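Local coordinates for protein SalCYP truncation (Salinispora tropica, PDB 7ABB) that adopts the cytochrome P450 fold and holds a heme c group in a pocket inside the chain, at residues R112-R117 with R136-E141; S129-F134 with N380-R385; Q249-H254 with P364-P369; A270-F275 with Q351-W356. All coordinates share one frame; numbering follows the deposited sequence.

Contact 1 of 4, residues R112-R117 with R136-E141; sequences RANARR and RPYVLE
Arg117 and Glu141 meet head-on between two nearly antiparallel helices, 108-120 and 130-147, which correspond to helices D and E of the cytochrome P450 fold, part of its conserved core bundle. The short axes approach to 10.0 Å. Arg117 uses both terminal nitrogens, one for each carboxylate oxygen: NH1 reaches Glu141 OE1 at 3.0 Å and NH2 reaches Glu141 OE2 at 2.9 Å. Each oxygen accepts on its syn lone pair, and the guanidinium and carboxylate lie within 1° of one plane, so the pair fixes both flat groups in rotation. Glu141 stretches straight out from its helix, whereas Arg117 bends at chi2 and chi3, which folds its guanidinium back over Asn114 CA. Arg118 adds a second salt bridge at Glu141 OE1 and also binds Asn114 OD1; its charge probably eases the approach of these two acceptors to 3.3 Å.

The Asn114 amide is stacked on the Glu141 carboxylate, their planes 10° apart. With CG trans to the main-chain nitrogen (chi1 175°), Asn114 extends across the gap, and its ND2 donates to Tyr138 O at 3.2 Å through a bent bond. Asn142 OD1 takes a further bond from the same nitrogen. Beside these polar groups the Tyr138 ring reaches toward helix 345-362, where its hydroxyl is bonded to Gln351 O. Its CE1 rests 3.6 Å from Ala115 CB, which comes at the ring obliquely.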
# COMPACT_ATOMS: atom_id res chain seq x y z
N ARG A 112 16.42 -8.26 -4.67
CA ARG A 112 17.70 -7.61 -4.38
C ARG A 112 18.49 -7.33 -5.64
O ARG A 112 19.06 -6.25 -5.81
CB ARG A 112 18.49 -8.49 -3.41
CG ARG A 112 19.73 -7.78 -2.86
CD ARG A 112 20.53 -8.61 -1.87
NE ARG A 112 19.71 -8.94 -0.73
CZ ARG A 112 19.31 -8.10 0.22
NH1 ARG A 112 19.67 -6.82 0.23
NH2 ARG A 112 18.52 -8.56 1.18
N ALA A 113 18.55 -8.32 -6.55
CA ALA A 113 19.30 -8.12 -7.79
C ALA A 113 18.67 -7.03 -8.64
O ALA A 113 19.38 -6.27 -9.32
CB ALA A 113 19.38 -9.43 -8.57
N ASN A 114 17.33 -6.97 -8.62
CA ASN A 114 16.58 -5.90 -9.28
C ASN A 114 16.96 -4.53 -8.72
O ASN A 114 17.39 -3.64 -9.48
CB ASN A 114 15.09 -6.24 -9.11
CG ASN A 114 14.13 -5.19 -9.63
OD1 ASN A 114 14.47 -4.24 -10.32
ND2 ASN A 114 12.87 -5.40 -9.28
N ALA A 115 16.88 -4.35 -7.40
CA ALA A 115 17.27 -3.08 -6.81
C ALA A 115 18.70 -2.72 -7.18
O ALA A 115 18.99 -1.59 -7.58
CB ALA A 115 17.17 -3.15 -5.30
N ARG A 116 19.62 -3.68 -7.05
CA ARG A 116 21.03 -3.39 -7.27
C ARG A 116 21.29 -2.98 -8.71
O ARG A 116 22.05 -2.04 -9.00
CB ARG A 116 21.88 -4.60 -6.88
CG ARG A 116 23.37 -4.38 -6.94
CD ARG A 116 24.16 -5.63 -6.58
NE ARG A 116 24.00 -6.05 -5.18
CZ ARG A 116 23.42 -7.19 -4.78
NH1 ARG A 116 22.89 -8.06 -5.65
NH2 ARG A 116 23.36 -7.47 -3.49
N ARG A 117 20.70 -3.72 -9.65
CA ARG A 117 20.84 -3.41 -11.06
C ARG A 117 20.36 -2.00 -11.35
O ARG A 117 21.03 -1.23 -12.05
CB ARG A 117 20.03 -4.43 -11.88
CG ARG A 117 20.01 -4.19 -13.38
CD ARG A 117 18.65 -4.54 -14.02
NE ARG A 117 18.11 -5.79 -13.48
CZ ARG A 117 16.81 -6.00 -13.22
NH1 ARG A 117 15.92 -5.06 -13.50
NH2 ARG A 117 16.39 -7.13 -12.67
N ARG A 136 9.16 2.93 -9.01
CA ARG A 136 7.98 2.37 -9.68
C ARG A 136 8.33 1.19 -10.57
O ARG A 136 7.68 0.14 -10.46
CB ARG A 136 7.23 3.46 -10.44
CG ARG A 136 5.85 3.02 -10.91
CD ARG A 136 5.07 4.17 -11.50
NE ARG A 136 4.87 5.22 -10.49
CZ ARG A 136 5.39 6.44 -10.53
NH1 ARG A 136 6.16 6.84 -11.54
NH2 ARG A 136 5.13 7.27 -9.53
N PRO A 137 9.31 1.27 -11.49
CA PRO A 137 9.64 0.07 -12.26
C PRO A 137 10.17 -1.07 -11.39
O PRO A 137 9.90 -2.24 -11.68
CB PRO A 137 10.68 0.57 -13.27
CG PRO A 137 11.11 1.84 -12.82
CD PRO A 137 10.06 2.44 -11.94
N TYR A 138 10.89 -0.75 -10.32
CA TYR A 138 11.35 -1.76 -9.37
C TYR A 138 10.18 -2.52 -8.77
O TYR A 138 10.12 -3.75 -8.83
CB TYR A 138 12.15 -1.06 -8.27
CG TYR A 138 12.44 -1.84 -7.03
CD1 TYR A 138 13.36 -2.88 -7.02
CD2 TYR A 138 11.79 -1.55 -5.84
CE1 TYR A 138 13.64 -3.58 -5.86
CE2 TYR A 138 12.07 -2.23 -4.69
CZ TYR A 138 13.00 -3.21 -4.69
OH TYR A 138 13.25 -3.87 -3.52
N VAL A 139 9.24 -1.79 -8.18
CA VAL A 139 8.10 -2.42 -7.52
C VAL A 139 7.25 -3.18 -8.52
O VAL A 139 6.77 -4.29 -8.22
CB VAL A 139 7.29 -1.35 -6.76
CG1 VAL A 139 5.97 -1.93 -6.26
CG2 VAL A 139 8.10 -0.82 -5.59
N LEU A 140 7.00 -2.61 -9.69
CA LEU A 140 6.18 -3.31 -10.68
C LEU A 140 6.87 -4.58 -11.16
O LEU A 140 6.21 -5.61 -11.33
CB LEU A 140 5.87 -2.38 -11.84
CG LEU A 140 5.05 -3.00 -12.98
CD1 LEU A 140 3.73 -3.58 -12.50
CD2 LEU A 140 4.85 -1.94 -14.06
N GLU A 141 8.18 -4.54 -11.39
CA GLU A 141 8.90 -5.76 -11.75
C GLU A 141 8.69 -6.83 -10.68
O GLU A 141 8.39 -8.00 -10.99
CB GLU A 141 10.40 -5.48 -11.93
CG GLU A 141 11.23 -6.74 -12.19
CD GLU A 141 12.68 -6.48 -12.52
OE1 GLU A 141 13.02 -5.38 -13.03
OE2 GLU A 141 13.49 -7.39 -12.24

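Contact 2 of 4, residues S129-F134 with N380-R385; sequences SFSDEF and NVYDLR
Three direct hydrogen bonds join the two segments. Ser129 OG donates to Asp383 OD1 at 2.8 Å, meeting that oxygen from above the carboxylate plane. The backbone N of Phe130 donates to Leu384 O at 2.7 Å. Ser131 OG donates to Tyr382 OH, also at 2.8 Å and near the plane of the phenol ring; Asn242 of helix 238-253 is the other partner of that hydroxyl. Tyr382 holds CG between its backbone N and carbonyl carbon (chi1 64°), which turns the ring across the run of its own chain, toward helix 130-147.

The seam lies where strand 127-129, paired antiparallel with strand 385-387, passes straight into helix 130-147, helix E of a cytochrome P450. Ser129 and Arg385 form a non-hydrogen-bonded pair, and Ser129 is the N-cap residue, although its hydroxyl is spent on Asp383 rather than on the helix.

Three waters extend the seam. Water 1 donates to Ser129 OG and accepts from the N atoms of Ser131 and Leu384; waters 2 and 3 each link Tyr382 O to one carboxylate oxygen of Asp132.

Apolar contact is confined to Leu384, whose CD2 lies 3.8 Å from Phe130 CB, the two side chains running side by side; beyond it the Phe130 ring meets Trp359 edge-to-face.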
# COMPACT_ATOMS: atom_id res chain seq x y z
N SER A 129 15.26 10.92 -10.24
CA SER A 129 13.86 11.10 -9.88
C SER A 129 13.44 9.76 -9.28
O SER A 129 13.20 8.78 -10.00
CB SER A 129 13.02 11.52 -11.08
OG SER A 129 11.64 11.57 -10.73
N PHE A 130 13.39 9.71 -7.96
CA PHE A 130 13.42 8.44 -7.24
C PHE A 130 12.28 7.52 -7.66
O PHE A 130 12.49 6.33 -7.93
CB PHE A 130 13.37 8.71 -5.74
CG PHE A 130 13.35 7.47 -4.89
CD1 PHE A 130 14.52 6.86 -4.49
CD2 PHE A 130 12.14 6.91 -4.49
CE1 PHE A 130 14.50 5.71 -3.72
CE2 PHE A 130 12.12 5.79 -3.69
CZ PHE A 130 13.29 5.18 -3.30
N SER A 131 11.04 8.03 -7.66
CA SER A 131 9.93 7.12 -7.92
C SER A 131 9.74 6.84 -9.41
O SER A 131 9.42 5.71 -9.78
CB SER A 131 8.65 7.67 -7.30
OG SER A 131 8.77 7.65 -5.89
N ASP A 132 9.91 7.85 -10.26
CA ASP A 132 9.69 7.66 -11.70
C ASP A 132 10.74 6.74 -12.30
O ASP A 132 10.41 5.86 -13.11
CB ASP A 132 9.72 9.01 -12.43
CG ASP A 132 8.52 9.88 -12.12
OD1 ASP A 132 7.55 9.38 -11.51
OD2 ASP A 132 8.57 11.07 -12.51
N GLU A 133 12.02 6.95 -11.97
CA GLU A 133 13.10 6.22 -12.62
C GLU A 133 13.46 4.93 -11.91
O GLU A 133 13.90 3.98 -12.56
CB GLU A 133 14.35 7.11 -12.73
CG GLU A 133 14.11 8.37 -13.49
CD GLU A 133 15.41 9.10 -13.73
OE1 GLU A 133 15.68 10.10 -13.03
OE2 GLU A 133 16.18 8.63 -14.61
N PHE A 134 13.26 4.86 -10.59
CA PHE A 134 13.71 3.72 -9.79
C PHE A 134 12.53 2.98 -9.17
O PHE A 134 12.26 1.84 -9.56
CB PHE A 134 14.71 4.15 -8.71
CG PHE A 134 14.99 3.07 -7.71
CD1 PHE A 134 15.39 1.83 -8.14
CD2 PHE A 134 14.79 3.25 -6.36
CE1 PHE A 134 15.61 0.80 -7.26
CE2 PHE A 134 15.00 2.22 -5.46
CZ PHE A 134 15.41 1.00 -5.90
N ASN A 380 -0.05 10.96 -4.80
CA ASN A 380 -0.62 11.33 -6.11
C ASN A 380 0.53 11.63 -7.07
O ASN A 380 1.44 10.79 -7.20
CB ASN A 380 -1.59 12.49 -5.91
CG ASN A 380 -2.75 12.12 -5.00
OD1 ASN A 380 -3.19 10.97 -5.01
ND2 ASN A 380 -3.23 13.07 -4.23
N VAL A 381 0.54 12.77 -7.75
CA VAL A 381 1.60 13.15 -8.67
C VAL A 381 2.64 13.99 -7.94
O VAL A 381 2.32 15.05 -7.40
CB VAL A 381 1.03 13.91 -9.87
CG1 VAL A 381 2.15 14.34 -10.82
CG2 VAL A 381 -0.00 13.05 -10.59
N TYR A 382 3.87 13.52 -7.93
CA TYR A 382 4.98 14.23 -7.30
C TYR A 382 6.27 13.85 -8.03
O TYR A 382 6.30 12.90 -8.81
CB TYR A 382 5.07 13.88 -5.81
CG TYR A 382 5.40 12.43 -5.55
CD1 TYR A 382 6.72 11.99 -5.48
CD2 TYR A 382 4.38 11.49 -5.37
CE1 TYR A 382 7.03 10.66 -5.24
CE2 TYR A 382 4.68 10.16 -5.13
CZ TYR A 382 6.00 9.75 -5.07
OH TYR A 382 6.33 8.43 -4.84
N ASP A 383 7.34 14.59 -7.75
CA ASP A 383 8.65 14.29 -8.32
C ASP A 383 9.67 14.42 -7.21
O ASP A 383 10.01 15.53 -6.80
CB ASP A 383 8.96 15.22 -9.49
CG ASP A 383 10.30 14.91 -10.15
OD1 ASP A 383 11.02 14.03 -9.66
OD2 ASP A 383 10.63 15.57 -11.16
N LEU A 384 10.16 13.30 -6.71
CA LEU A 384 11.14 13.27 -5.64
C LEU A 384 12.52 13.18 -6.28
O LEU A 384 12.91 12.13 -6.78
CB LEU A 384 10.89 12.08 -4.72
CG LEU A 384 11.99 11.83 -3.69
CD1 LEU A 384 12.15 13.02 -2.78
CD2 LEU A 384 11.68 10.59 -2.88
N ARG A 385 13.23 14.30 -6.26
CA ARG A 385 14.62 14.35 -6.71
C ARG A 385 15.53 14.17 -5.50
O ARG A 385 15.37 14.85 -4.48
CB ARG A 385 14.92 15.68 -7.42
CG ARG A 385 16.34 15.82 -7.95
CD ARG A 385 16.52 17.09 -8.78
NE ARG A 385 17.91 17.35 -9.16
CZ ARG A 385 18.56 18.50 -8.98
NH1 ARG A 385 17.95 19.53 -8.38
NH2 ARG A 385 19.84 18.64 -9.38
O HOH W 1 10.04 10.72 -8.45
O HOH W 2 7.36 10.38 -9.00
O HOH W 3 6.81 12.78 -11.70

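Contact 3 of 4, residues Q249-H254 with P364-P369; sequences QHLAHH and PDYRLP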
# COMPACT_ATOMS: atom_id res chain seq x y z
N GLN A 249 12.83 10.05 1.44
CA GLN A 249 12.81 11.51 1.52
C GLN A 249 13.13 11.99 2.93
O GLN A 249 13.88 12.96 3.11
CB GLN A 249 11.46 12.05 1.05
CG GLN A 249 11.42 13.56 1.13
CD GLN A 249 10.16 14.18 0.60
OE1 GLN A 249 10.18 14.86 -0.42
NE2 GLN A 249 9.08 14.02 1.33
N HIS A 250 12.56 11.33 3.94
CA HIS A 250 12.90 11.66 5.32
C HIS A 250 14.39 11.46 5.60
O HIS A 250 15.04 12.35 6.16
CB HIS A 250 12.07 10.80 6.28
CG HIS A 250 12.44 11.00 7.71
ND1 HIS A 250 11.71 11.81 8.55
CD2 HIS A 250 13.45 10.48 8.45
CE1 HIS A 250 12.28 11.80 9.75
NE2 HIS A 250 13.32 11.00 9.72
N LEU A 251 14.94 10.29 5.24
CA LEU A 251 16.36 10.06 5.47
C LEU A 251 17.21 11.11 4.77
O LEU A 251 18.24 11.56 5.31
CB LEU A 251 16.74 8.65 5.02
CG LEU A 251 16.05 7.49 5.75
CD1 LEU A 251 16.42 6.15 5.11
CD2 LEU A 251 16.40 7.45 7.22
N ALA A 252 16.81 11.52 3.57
CA ALA A 252 17.57 12.52 2.82
C ALA A 252 17.55 13.90 3.47
O ALA A 252 18.39 14.73 3.14
CB ALA A 252 17.03 12.59 1.40
N HIS A 253 16.63 14.14 4.39
CA HIS A 253 16.44 15.41 5.07
C HIS A 253 16.93 15.38 6.50
O HIS A 253 17.07 16.45 7.12
CB HIS A 253 14.92 15.74 5.03
CG HIS A 253 14.54 17.05 5.64
ND1 HIS A 253 15.17 18.24 5.34
CD2 HIS A 253 13.55 17.36 6.50
CE1 HIS A 253 14.61 19.22 6.01
NE2 HIS A 253 13.61 18.71 6.73
N HIS A 254 17.19 14.20 7.05
CA HIS A 254 17.47 13.98 8.47
C HIS A 254 18.75 13.18 8.59
O HIS A 254 18.73 11.94 8.65
CB HIS A 254 16.32 13.26 9.17
CG HIS A 254 15.12 14.11 9.39
ND1 HIS A 254 14.04 14.13 8.53
CD2 HIS A 254 14.83 14.98 10.38
CE1 HIS A 254 13.13 14.98 9.00
NE2 HIS A 254 13.59 15.50 10.12
N PRO A 364 25.49 5.75 0.16
CA PRO A 364 25.35 5.88 1.62
C PRO A 364 25.01 7.28 2.07
O PRO A 364 24.41 7.43 3.14
CB PRO A 364 26.72 5.44 2.14
CG PRO A 364 27.67 5.69 1.00
CD PRO A 364 26.86 5.38 -0.23
N ASP A 365 25.42 8.30 1.32
CA ASP A 365 25.18 9.69 1.67
C ASP A 365 24.46 10.35 0.51
O ASP A 365 24.84 10.17 -0.65
CB ASP A 365 26.51 10.39 1.97
CG ASP A 365 26.34 11.76 2.60
OD1 ASP A 365 25.21 12.16 2.91
OD2 ASP A 365 27.37 12.43 2.78
N TYR A 366 23.40 11.09 0.82
CA TYR A 366 22.54 11.69 -0.19
C TYR A 366 21.72 12.75 0.52
O TYR A 366 21.66 12.80 1.75
CB TYR A 366 21.66 10.62 -0.89
CG TYR A 366 20.89 9.76 0.09
CD1 TYR A 366 21.48 8.65 0.69
CD2 TYR A 366 19.61 10.12 0.48
CE1 TYR A 366 20.80 7.90 1.62
CE2 TYR A 366 18.93 9.38 1.39
CZ TYR A 366 19.54 8.29 1.97
OH TYR A 366 18.84 7.56 2.91
N ARG A 367 21.03 13.58 -0.27
CA ARG A 367 20.27 14.68 0.31
C ARG A 367 19.19 15.12 -0.67
O ARG A 367 19.21 14.78 -1.85
CB ARG A 367 21.18 15.85 0.70
CG ARG A 367 21.83 16.54 -0.50
CD ARG A 367 22.85 17.61 -0.10
NE ARG A 367 23.98 17.03 0.59
CZ ARG A 367 24.99 17.74 1.11
NH1 ARG A 367 25.03 19.07 0.99
NH2 ARG A 367 25.99 17.12 1.73
N LEU A 368 18.27 15.92 -0.17
CA LEU A 368 17.35 16.60 -1.07
C LEU A 368 18.07 17.81 -1.67
O LEU A 368 19.01 18.34 -1.09
CB LEU A 368 16.09 17.02 -0.31
CG LEU A 368 15.37 15.85 0.36
CD1 LEU A 368 14.12 16.37 1.10
CD2 LEU A 368 15.00 14.76 -0.63
N PRO A 369 17.64 18.27 -2.85
CA PRO A 369 18.41 19.32 -3.55
C PRO A 369 18.67 20.54 -2.69
O PRO A 369 19.81 21.02 -2.60
CB PRO A 369 17.52 19.63 -4.76
CG PRO A 369 16.89 18.26 -5.08
CD PRO A 369 16.59 17.68 -3.71
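Van der Waals packing joins Ala252 and its neighbours, at the C-terminal end of helix 238-253, to an extended piece of chain that follows helix 345-362 and leads toward the closing strand 385-387. Ala252 is the centre of it: its methyl CB sits 3.6 Å from Leu368 CD2 and 3.7 Å from Tyr366 CD2, held between two side chains of the loop. The small residue lets the backbones come close, the CA atoms of Ala252 and Arg367 being 4.3 Å apart. There Arg367 CA points its hydrogen at Ala252 O, a C-H...O contact of 3.4 Å with 151° at the hydrogen.

In the cytochrome P450 fold helix 238-253 is the C-terminal part of the long helix I, and this loop lies against the flank of its last turns. Leu368 reaches across those turns, its CD1 coming within 3.9 Å of Gln249 CG, the two side chains crossing at about a right angle; the amide beyond leads on to Pro376 O. His253 CB touches the same methyl from the next turn.

Tyr366 presents its ring edge, not its face, to the helix. Its CG sits between backbone N and carbonyl carbon (chi1 52°), which brings the phenol to the helix, with Tyr366 OH a tight 3.2 Å from Leu251 CB. Arg258 makes a cation-pi contact with this ring, and Trp359 meets it edge-to-face. Arg367 turns its guanidinium away from the helix, while its backbone pairs with Val387.

Contact 4 of 4, residues A270-F275 with Q351-W356; sequences AAVEEF and QILTAW
Val272 is the bump of this contact: it projects from helix 268-278 into a hollow on helix 345-362 walled by Ile352, Leu353 and Trp356. These are helices K and L of the cytochrome P450 fold, crossing at 121° with their short axes 10.2 Å apart. The two methyls of Val272 share the hollow. CG1, trans to the main-chain nitrogen (chi1 169°), leans toward Ile352 CG2 at 4.1 Å, while CG2 drops between Leu353 CD1, 4.0 Å away, and the six-membered ring of the indole, where Trp356 CZ3 is 3.7 Å off.

That indole is the answering bump. Its six-membered ring reaches over to helix 268-278 and lodges between Val272 and Phe275, one turn apart, with CZ3 3.6 Å from Phe275 CD2. The two aromatic planes stand 79° apart at a centroid separation of 5.4 Å, an oblique meeting. Ile352 CG2 lies 3.5 Å above the indole plane, toward its rim, and so backs the tryptophan from its own helix. The Phe275 ring also meets those of His250 and Phe325.

Polar pairing lies outside this interface: Glu273 is salt-bridged to Arg349 of the partner helix, and Glu274 to Arg277, as in the ExxR motif of the family, and to Arg327. Ile352 comes within about 4 Å of the heme c. Since every touching atom between the two segments is carbon, the fit here depends on complementary shape and burial, and a directional link between the helices comes from the Glu273-Arg349 salt bridge nearby.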
# COMPACT_ATOMS: atom_id res chain seq x y z
N ALA A 270 13.02 -2.46 12.19
CA ALA A 270 12.23 -1.55 13.01
C ALA A 270 12.04 -0.21 12.32
O ALA A 270 10.98 0.43 12.43
CB ALA A 270 12.92 -1.36 14.37
N ALA A 271 13.07 0.27 11.61
CA ALA A 271 12.93 1.52 10.88
C ALA A 271 11.86 1.40 9.80
O ALA A 271 11.03 2.31 9.64
CB ALA A 271 14.28 1.94 10.29
N VAL A 272 11.81 0.27 9.10
CA VAL A 272 10.79 0.09 8.07
C VAL A 272 9.40 0.15 8.70
O VAL A 272 8.50 0.81 8.16
CB VAL A 272 11.02 -1.23 7.30
CG1 VAL A 272 9.80 -1.53 6.44
CG2 VAL A 272 12.27 -1.09 6.44
N GLU A 273 9.20 -0.51 9.84
CA GLU A 273 7.89 -0.48 10.49
C GLU A 273 7.54 0.92 10.96
O GLU A 273 6.37 1.32 10.92
CB GLU A 273 7.85 -1.45 11.66
CG GLU A 273 8.14 -2.87 11.29
CD GLU A 273 7.17 -3.44 10.27
OE1 GLU A 273 7.62 -4.14 9.34
OE2 GLU A 273 5.95 -3.21 10.42
N GLU A 274 8.53 1.67 11.43
CA GLU A 274 8.23 3.02 11.89
C GLU A 274 7.86 3.92 10.71
O GLU A 274 6.95 4.76 10.84
CB GLU A 274 9.40 3.57 12.69
CG GLU A 274 9.27 5.03 13.15
CD GLU A 274 8.21 5.26 14.21
OE1 GLU A 274 7.26 4.43 14.36
OE2 GLU A 274 8.29 6.28 14.95
N PHE A 275 8.52 3.76 9.57
CA PHE A 275 8.13 4.53 8.39
C PHE A 275 6.76 4.11 7.87
O PHE A 275 5.97 4.96 7.46
CB PHE A 275 9.19 4.43 7.29
CG PHE A 275 10.37 5.32 7.50
CD1 PHE A 275 10.21 6.68 7.67
CD2 PHE A 275 11.65 4.80 7.48
CE1 PHE A 275 11.32 7.51 7.84
CE2 PHE A 275 12.76 5.62 7.62
CZ PHE A 275 12.59 6.95 7.79
N GLN A 351 10.20 -5.71 -0.18
CA GLN A 351 10.63 -4.78 -1.22
C GLN A 351 11.21 -3.50 -0.64
O GLN A 351 12.21 -2.97 -1.17
CB GLN A 351 9.46 -4.43 -2.14
CG GLN A 351 9.00 -5.57 -3.00
CD GLN A 351 7.85 -5.16 -3.85
OE1 GLN A 351 8.04 -4.47 -4.84
NE2 GLN A 351 6.63 -5.57 -3.47
N ILE A 352 10.58 -2.95 0.40
CA ILE A 352 11.04 -1.70 1.00
C ILE A 352 12.40 -1.90 1.65
O ILE A 352 13.35 -1.16 1.39
CB ILE A 352 10.00 -1.18 2.00
CG1 ILE A 352 8.74 -0.77 1.27
CG2 ILE A 352 10.54 0.03 2.76
CD1 ILE A 352 7.52 -0.62 2.21
N LEU A 353 12.51 -2.90 2.52
CA LEU A 353 13.77 -3.14 3.21
C LEU A 353 14.89 -3.42 2.23
O LEU A 353 15.99 -2.87 2.34
CB LEU A 353 13.62 -4.29 4.20
CG LEU A 353 14.89 -4.66 4.95
CD1 LEU A 353 15.46 -3.46 5.70
CD2 LEU A 353 14.62 -5.81 5.90
N THR A 354 14.64 -4.30 1.26
CA THR A 354 15.69 -4.67 0.31
C THR A 354 16.14 -3.46 -0.50
O THR A 354 17.35 -3.27 -0.72
CB THR A 354 15.18 -5.78 -0.60
OG1 THR A 354 14.83 -6.93 0.19
CG2 THR A 354 16.24 -6.20 -1.57
N ALA A 355 15.18 -2.65 -0.97
CA ALA A 355 15.57 -1.47 -1.76
C ALA A 355 16.41 -0.54 -0.93
O ALA A 355 17.43 -0.03 -1.41
CB ALA A 355 14.34 -0.73 -2.26
N TRP A 356 16.01 -0.28 0.31
CA TRP A 356 16.80 0.64 1.12
C TRP A 356 18.17 0.06 1.50
O TRP A 356 19.15 0.81 1.63
CB TRP A 356 16.02 1.05 2.38
CG TRP A 356 14.81 1.94 2.10
CD1 TRP A 356 14.52 2.59 0.94
CD2 TRP A 356 13.75 2.24 3.01
NE1 TRP A 356 13.33 3.30 1.08
CE2 TRP A 356 12.84 3.08 2.34
CE3 TRP A 356 13.49 1.87 4.32
CZ2 TRP A 356 11.68 3.57 2.96
CZ3 TRP A 356 12.34 2.34 4.93
CH2 TRP A 356 11.46 3.18 4.25

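Contact 4 lies deepest, its centre about 13 Å from that of the chain and beside the heme c, and is wholly apolar. Contact 3, also buried but centred about 23 Å out, is apolar too, though it ties a helix end to a loop; the two meet where Phe275 packs on His250 and Leu251. Contact 1 is buried overall but has the exposed Arg117 at its rim, and contact 2 is only partly buried; both share helix 130-147 and are mainly polar, with salt bridges in one and bridging waters in the other. Tyr138 OH bonded to Gln351 O joins contact 1 to contact 4, and Leu384 beside Gln249 and Leu368 joins contact 2 to contact 3.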